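Local atomic coordinates of RsfP (Uncultured bacterium, PDB entry 4GLJ), a protein that probably catalyses the phosphorolysis of methylthioadenosine to adenine and methylthioribose 1-phosphate, and binds the dye rhodamine B. Residues A[49-52]-A[57-60]. Sequence-based numbering, arbitrary orientation.
Sequences IVLG and VTVA
G52 and V59 face each other as a hydrogen-bonded pair of an antiparallel beta hairpin. Each uses both its N-H and its carbonyl on the other. V59 N donates a hydrogen bond to G52 O at 2.8 Å, with an N-H...O angle of 170°. The return bond, from G52 N to V59 O, is longer at 3.2 Å. Both carbonyls also accept a CA-H contact: T58 CA lies 3.4 Å from G52 O, and L51 CA lies 3.5 Å from V59 O. V50 O approaches A60 CA at 3.4 Å, while V50 makes its backbone bonding with F61, further along the hairpin. L51 and A60 form the next pair, non-hydrogen-bonded, with CA atoms 4.7 Å apart. Their backbone polar groups turn outward instead, L51 to R34 and A60 to I16 and I18. On the face that L51 and A60 share, L51 CD2 packs on A60 CB at 3.7 Å. I49 CG2 reaches the same methyl at 3.9 Å. T58 OG1 is hydrogen-bonded to E53 OE2, just beyond G52. Strand 33-36 flanks the hairpin beside 49-54, and strand 16-20 runs parallel to 57-63 on the hairpin's other edge. These four strands are neighbours in the mixed sheet of this phosphorylase-superfamily chain. On the V59 face, V57 and V59 pack against helix 237-263.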
ATOM      1  N   ILE A  49      16.948 -20.882  15.056  1.00 36.07           N
ATOM      2  CA  ILE A  49      17.038 -20.044  16.214  1.00 34.63           C
ATOM      3  C   ILE A  49      18.181 -20.528  17.134  1.00 36.27           C
ATOM      4  O   ILE A  49      18.316 -21.742  17.425  1.00 37.05           O
ATOM      5  CB  ILE A  49      15.662 -20.021  16.869  1.00 36.37           C
ATOM      6  CG1 ILE A  49      14.735 -19.175  15.969  1.00 35.09           C
ATOM      7  CG2 ILE A  49      15.703 -19.450  18.286  1.00 37.62           C
ATOM      8  CD1 ILE A  49      13.309 -19.609  16.108  1.00 38.18           C
ATOM      9  N   VAL A  50      19.061 -19.597  17.499  1.00 35.35           N
ATOM     10  CA  VAL A  50      20.150 -19.913  18.455  1.00 35.49           C
ATOM     11  C   VAL A  50      19.701 -19.644  19.919  1.00 35.01           C
ATOM     12  O   VAL A  50      19.175 -18.575  20.254  1.00 34.53           O
ATOM     13  CB  VAL A  50      21.469 -19.150  18.188  1.00 36.22           C
ATOM     14  CG1 VAL A  50      22.533 -19.522  19.243  1.00 37.21           C
ATOM     15  CG2 VAL A  50      22.068 -19.493  16.825  1.00 37.48           C
ATOM     16  N   LEU A  51      19.865 -20.647  20.761  1.00 36.99           N
ATOM     17  CA  LEU A  51      19.614 -20.526  22.202  1.00 39.18           C
ATOM     18  C   LEU A  51      20.930 -20.551  22.959  1.00 39.58           C
ATOM     19  O   LEU A  51      21.830 -21.334  22.668  1.00 39.59           O
ATOM     20  CB  LEU A  51      18.679 -21.623  22.727  1.00 41.96           C
ATOM     21  CG  LEU A  51      17.291 -21.582  22.068  1.00 40.50           C
ATOM     22  CD1 LEU A  51      16.662 -22.959  22.162  1.00 47.90           C
ATOM     23  CD2 LEU A  51      16.416 -20.562  22.746  1.00 38.12           C
ATOM     24  N   GLY A  52      21.037 -19.669  23.937  1.00 40.11           N
ATOM     25  CA  GLY A  52      22.237 -19.633  24.742  1.00 40.46           C
ATOM     26  C   GLY A  52      21.906 -18.860  25.995  1.00 41.52           C
ATOM     27  O   GLY A  52      20.793 -18.315  26.108  1.00 40.73           O
ATOM     28  N   VAL A  57      20.877 -16.518  32.061  1.00 47.23           N
ATOM     29  CA  VAL A  57      19.556 -16.241  31.512  1.00 43.80           C
ATOM     30  C   VAL A  57      19.496 -16.799  30.074  1.00 42.55           C
ATOM     31  O   VAL A  57      20.322 -16.438  29.254  1.00 42.47           O
ATOM     32  CB  VAL A  57      19.293 -14.722  31.390  1.00 43.81           C
ATOM     33  CG1 VAL A  57      17.902 -14.455  30.794  1.00 42.17           C
ATOM     34  CG2 VAL A  57      19.486 -14.002  32.719  1.00 46.16           C
ATOM     35  N   THR A  58      18.546 -17.679  29.785  1.00 40.46           N
ATOM     36  CA  THR A  58      18.381 -18.247  28.440  1.00 41.36           C
ATOM     37  C   THR A  58      17.747 -17.208  27.513  1.00 39.14           C
ATOM     38  O   THR A  58      16.721 -16.610  27.858  1.00 39.39           O
ATOM     39  CB  THR A  58      17.499 -19.518  28.499  1.00 41.76           C
ATOM     40  OG1 THR A  58      18.191 -20.496  29.275  1.00 42.44           O
ATOM     41  CG2 THR A  58      17.233 -20.096  27.114  1.00 40.30           C
ATOM     42  N   VAL A  59      18.377 -16.967  26.362  1.00 38.94           N
ATOM     43  CA  VAL A  59      17.859 -15.995  25.381  1.00 38.09           C
ATOM     44  C   VAL A  59      17.779 -16.732  24.036  1.00 36.51           C
ATOM     45  O   VAL A  59      18.627 -17.582  23.763  1.00 34.52           O
ATOM     46  CB  VAL A  59      18.866 -14.851  25.263  1.00 38.58           C
ATOM     47  CG1 VAL A  59      18.386 -13.876  24.258  1.00 38.50           C
ATOM     48  CG2 VAL A  59      19.027 -14.128  26.607  1.00 40.86           C
ATOM     49  N   ALA A  60      16.751 -16.442  23.227  1.00 33.86           N
ATOM     50  CA  ALA A  60      16.676 -16.931  21.838  1.00 33.81           C
ATOM     51  C   ALA A  60      17.137 -15.806  20.888  1.00 34.50           C
ATOM     52  O   ALA A  60      16.701 -14.659  21.021  1.00 36.01           O
ATOM     53  CB  ALA A  60      15.239 -17.331  21.511  1.00 34.24           C
TER